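Local coordinates for protein mandelate racemase/muconate lactonizing enzyme (Jannaschia sp., PDB 4J3Z) that belongs to the mandelate racemase/muconate lactonizing enzymes of the enolase superfamily and probably acts as an isomerase or related enzyme on a carboxylate substrate, at residues A283-A297 with E317-N330. Residues are numbered along the deposited sequence; the frame is centred on the assembly and turned at random.
Sequences ALGRAGGIWEGKKIA and EWAANVHLGVSCPN
Leu324 O, on a residue that packs against Lys294 along with Ser327, accepts from both Ser327 N and Ser327 OG, the hydroxyl at 2.6 Å. Both donors come from the same face of the carbonyl plane, and OG lies above it. At the other end, Gly285 N gives its hydrogen to the anti lone pair of Glu317 OE2 at 2.9 Å (N-H...O 148°). CG of Glu317 stands anti to the backbone N (chi1 -172°) and the chain runs on extended, which carries the acid to the short, weakly bonded helix about 284-287. Beside this bond, a water accepts from Leu284 N and donates to Asn321 OD1 at 2.6 Å. With an alanine at Glu317, Gly285 N would probably lose this carboxylate acceptor and a gap would open beside Leu284.

Two leucines interlock as knobs into holes. Leu284 sits among Glu317, Ala320, Asn321 and Leu324. Leu324 sits among Leu284, Ile290, Gly293 and Lys294. Leu324 CD2 rests against both methyls of Leu284, 3.7 Å from CD1 and from CD2. A CB on Gly293 would clash with it. The bent chain of Lys294 passes Leu324 in the opposite direction, CD lying 3.5 Å from Leu324 CD1. Its NZ bonds to Leu118 O and forms a salt bridge with Glu72 of a second subunit. Ala297 CB packs on Cys328 SG at 3.5 Å, and Asn330 ND2 bonds weakly to Ala297 O.

Helix 290-297 and helix 317-327 cross at -40°, within the enolase-fold barrel domain. Their chemistry divides into a polar, water-bridged end, an apolar middle and a weakly bonded far end, while the lysine links this packing to the subunit interface.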
# COMPACT_ATOMS: atom_id res chain seq x y z
N ALA D 283 16.92 -15.69 -21.24
CA ALA D 283 17.53 -16.60 -22.20
C ALA D 283 16.53 -16.63 -23.33
O ALA D 283 15.38 -17.07 -23.16
CB ALA D 283 17.71 -17.98 -21.59
N LEU D 284 16.93 -16.09 -24.47
CA LEU D 284 16.01 -15.91 -25.59
C LEU D 284 15.36 -17.20 -26.07
O LEU D 284 14.21 -17.18 -26.50
CB LEU D 284 16.70 -15.17 -26.75
CG LEU D 284 16.44 -13.66 -26.86
CD1 LEU D 284 16.27 -12.97 -25.52
CD2 LEU D 284 17.55 -12.99 -27.66
N GLY D 285 16.08 -18.31 -25.96
CA GLY D 285 15.57 -19.62 -26.36
C GLY D 285 14.55 -20.22 -25.41
O GLY D 285 14.07 -21.33 -25.64
N ARG D 286 14.23 -19.49 -24.35
CA ARG D 286 13.21 -19.86 -23.37
C ARG D 286 12.14 -18.77 -23.24
O ARG D 286 10.94 -19.08 -23.17
CB ARG D 286 13.86 -20.11 -22.01
CG ARG D 286 12.93 -20.08 -20.80
CD ARG D 286 13.66 -20.51 -19.54
NE ARG D 286 14.01 -21.93 -19.57
CZ ARG D 286 15.02 -22.48 -18.90
NH1 ARG D 286 15.82 -21.74 -18.13
NH2 ARG D 286 15.24 -23.79 -19.01
N ALA D 287 12.58 -17.52 -23.18
CA ALA D 287 11.71 -16.36 -22.89
C ALA D 287 10.56 -16.17 -23.88
O ALA D 287 9.54 -15.57 -23.53
CB ALA D 287 12.53 -15.08 -22.81
N GLY D 288 10.73 -16.66 -25.10
CA GLY D 288 9.71 -16.49 -26.14
C GLY D 288 10.27 -15.95 -27.43
O GLY D 288 9.51 -15.67 -28.36
N GLY D 289 11.59 -15.79 -27.49
CA GLY D 289 12.28 -15.40 -28.73
C GLY D 289 12.73 -13.95 -28.81
O GLY D 289 12.65 -13.20 -27.85
N ILE D 290 13.19 -13.56 -30.00
CA ILE D 290 13.78 -12.23 -30.22
C ILE D 290 12.77 -11.09 -30.06
O ILE D 290 13.09 -10.05 -29.49
CB ILE D 290 14.44 -12.17 -31.61
CG1 ILE D 290 15.41 -13.35 -31.78
CG2 ILE D 290 15.14 -10.83 -31.82
CD1 ILE D 290 15.93 -13.53 -33.19
N TRP D 291 11.54 -11.30 -30.55
CA TRP D 291 10.49 -10.28 -30.50
C TRP D 291 9.94 -10.14 -29.09
O TRP D 291 9.74 -9.03 -28.61
CB TRP D 291 9.37 -10.62 -31.50
CG TRP D 291 8.36 -9.52 -31.71
CD1 TRP D 291 7.08 -9.50 -31.25
CD2 TRP D 291 8.55 -8.30 -32.44
NE1 TRP D 291 6.45 -8.33 -31.64
CE2 TRP D 291 7.34 -7.58 -32.37
CE3 TRP D 291 9.63 -7.75 -33.14
CZ2 TRP D 291 7.16 -6.33 -32.98
CZ3 TRP D 291 9.47 -6.51 -33.75
CH2 TRP D 291 8.23 -5.81 -33.66
N GLU D 292 9.73 -11.27 -28.42
CA GLU D 292 9.39 -11.24 -27.01
C GLU D 292 10.51 -10.52 -26.24
O GLU D 292 10.24 -9.65 -25.42
CB GLU D 292 9.13 -12.66 -26.48
CG GLU D 292 8.26 -12.74 -25.23
CD GLU D 292 6.79 -12.31 -25.44
OE1 GLU D 292 6.39 -12.01 -26.59
OE2 GLU D 292 6.05 -12.27 -24.43
N GLY D 293 11.76 -10.87 -26.54
CA GLY D 293 12.94 -10.20 -25.97
C GLY D 293 12.85 -8.69 -26.06
O GLY D 293 13.06 -7.99 -25.06
N LYS D 294 12.51 -8.18 -27.24
CA LYS D 294 12.25 -6.74 -27.44
C LYS D 294 11.17 -6.20 -26.51
O LYS D 294 11.30 -5.09 -25.98
CB LYS D 294 11.86 -6.43 -28.89
CG LYS D 294 13.02 -6.19 -29.84
CD LYS D 294 13.87 -4.98 -29.45
CE LYS D 294 13.20 -3.66 -29.80
NZ LYS D 294 14.15 -2.56 -29.50
N LYS D 295 10.15 -6.96 -26.25
CA LYS D 295 9.17 -6.42 -25.40
C LYS D 295 9.41 -6.60 -23.93
O LYS D 295 8.87 -5.91 -23.15
CB LYS D 295 7.78 -6.80 -25.87
CG LYS D 295 7.58 -8.24 -26.09
CD LYS D 295 6.14 -8.51 -26.28
CE LYS D 295 5.75 -8.65 -27.72
NZ LYS D 295 4.30 -8.53 -27.83
N ILE D 296 10.27 -7.50 -23.57
CA ILE D 296 10.82 -7.55 -22.22
C ILE D 296 11.75 -6.35 -22.03
O ILE D 296 11.86 -5.79 -20.93
CB ILE D 296 11.59 -8.87 -21.95
CG1 ILE D 296 10.67 -10.08 -22.14
CG2 ILE D 296 12.19 -8.85 -20.54
CD1 ILE D 296 11.42 -11.39 -22.32
N ALA D 297 12.42 -5.95 -23.10
CA ALA D 297 13.33 -4.79 -23.05
C ALA D 297 12.58 -3.47 -22.90
O ALA D 297 13.08 -2.54 -22.28
CB ALA D 297 14.21 -4.77 -24.28
N GLU D 317 21.66 -18.83 -30.22
CA GLU D 317 21.10 -17.97 -29.17
C GLU D 317 22.02 -16.77 -28.87
O GLU D 317 21.53 -15.69 -28.53
CB GLU D 317 20.81 -18.76 -27.89
CG GLU D 317 20.07 -17.98 -26.81
CD GLU D 317 19.88 -18.78 -25.52
OE1 GLU D 317 20.88 -19.03 -24.83
OE2 GLU D 317 18.72 -19.14 -25.19
N TRP D 318 23.34 -16.99 -28.97
CA TRP D 318 24.33 -15.92 -28.81
C TRP D 318 24.14 -14.83 -29.85
O TRP D 318 24.03 -13.65 -29.50
CB TRP D 318 25.76 -16.49 -28.88
CG TRP D 318 26.86 -15.48 -29.23
CD1 TRP D 318 27.63 -15.47 -30.36
CD2 TRP D 318 27.28 -14.36 -28.45
NE1 TRP D 318 28.51 -14.42 -30.32
CE2 TRP D 318 28.32 -13.72 -29.16
CE3 TRP D 318 26.89 -13.83 -27.21
CZ2 TRP D 318 28.98 -12.59 -28.68
CZ3 TRP D 318 27.54 -12.70 -26.73
CH2 TRP D 318 28.57 -12.09 -27.47
N ALA D 319 24.10 -15.22 -31.13
CA ALA D 319 23.81 -14.29 -32.22
C ALA D 319 22.53 -13.51 -31.92
O ALA D 319 22.58 -12.29 -31.81
CB ALA D 319 23.69 -15.03 -33.54
N ALA D 320 21.42 -14.23 -31.74
CA ALA D 320 20.11 -13.65 -31.43
C ALA D 320 20.17 -12.62 -30.30
O ALA D 320 19.56 -11.55 -30.42
CB ALA D 320 19.10 -14.75 -31.10
N ASN D 321 20.89 -12.94 -29.23
CA ASN D 321 21.21 -11.98 -28.16
C ASN D 321 21.87 -10.74 -28.72
O ASN D 321 21.50 -9.62 -28.36
CB ASN D 321 22.18 -12.57 -27.13
CG ASN D 321 21.61 -13.77 -26.41
OD1 ASN D 321 20.39 -13.92 -26.29
ND2 ASN D 321 22.50 -14.63 -25.93
N VAL D 322 22.88 -10.94 -29.56
CA VAL D 322 23.72 -9.83 -30.00
C VAL D 322 22.88 -8.84 -30.78
O VAL D 322 22.96 -7.64 -30.53
CB VAL D 322 24.96 -10.32 -30.80
CG1 VAL D 322 25.50 -9.23 -31.72
CG2 VAL D 322 26.03 -10.83 -29.85
N HIS D 323 22.04 -9.37 -31.67
CA HIS D 323 21.17 -8.55 -32.49
C HIS D 323 20.11 -7.80 -31.69
O HIS D 323 19.86 -6.63 -31.94
CB HIS D 323 20.51 -9.41 -33.57
CG HIS D 323 21.42 -9.72 -34.72
ND1 HIS D 323 21.51 -8.91 -35.82
CD2 HIS D 323 22.27 -10.75 -34.93
CE1 HIS D 323 22.38 -9.43 -36.68
NE2 HIS D 323 22.85 -10.55 -36.16
N LEU D 324 19.47 -8.49 -30.74
CA LEU D 324 18.55 -7.81 -29.82
C LEU D 324 19.30 -6.76 -29.01
O LEU D 324 18.76 -5.69 -28.71
CB LEU D 324 17.86 -8.82 -28.90
CG LEU D 324 17.14 -8.33 -27.64
CD1 LEU D 324 16.02 -7.37 -27.96
CD2 LEU D 324 16.61 -9.51 -26.82
N GLY D 325 20.55 -7.07 -28.66
CA GLY D 325 21.39 -6.17 -27.88
C GLY D 325 21.76 -4.91 -28.63
O GLY D 325 21.93 -3.85 -28.03
N VAL D 326 21.89 -5.03 -29.95
CA VAL D 326 22.24 -3.88 -30.79
C VAL D 326 21.15 -2.82 -30.74
O VAL D 326 21.43 -1.62 -30.77
CB VAL D 326 22.48 -4.30 -32.25
CG1 VAL D 326 22.71 -3.08 -33.13
CG2 VAL D 326 23.66 -5.25 -32.35
N SER D 327 19.91 -3.30 -30.61
CA SER D 327 18.71 -2.50 -30.81
C SER D 327 18.15 -1.81 -29.56
O SER D 327 17.27 -0.94 -29.69
CB SER D 327 17.64 -3.39 -31.44
OG SER D 327 17.47 -4.58 -30.68
N CYS D 328 18.64 -2.18 -28.37
CA CYS D 328 18.08 -1.69 -27.11
C CYS D 328 18.92 -0.57 -26.46
O CYS D 328 20.11 -0.79 -26.16
CB CYS D 328 17.88 -2.82 -26.09
SG CYS D 328 16.82 -4.20 -26.59
N PRO D 329 18.31 0.62 -26.26
CA PRO D 329 18.94 1.73 -25.53
C PRO D 329 19.31 1.37 -24.09
O PRO D 329 20.25 1.96 -23.53
CB PRO D 329 17.85 2.81 -25.54
CG PRO D 329 17.10 2.54 -26.81
CD PRO D 329 17.07 1.04 -26.94
N ASN D 330 18.59 0.41 -23.52
CA ASN D 330 18.77 0.01 -22.13
C ASN D 330 19.64 -1.23 -21.94
O ASN D 330 19.68 -1.81 -20.86
CB ASN D 330 17.40 -0.21 -21.46
CG ASN D 330 16.61 -1.32 -22.11
OD1 ASN D 330 16.69 -1.53 -23.32
ND2 ASN D 330 15.83 -2.04 -21.31
O HOH W 1 19.59 -15.67 -24.58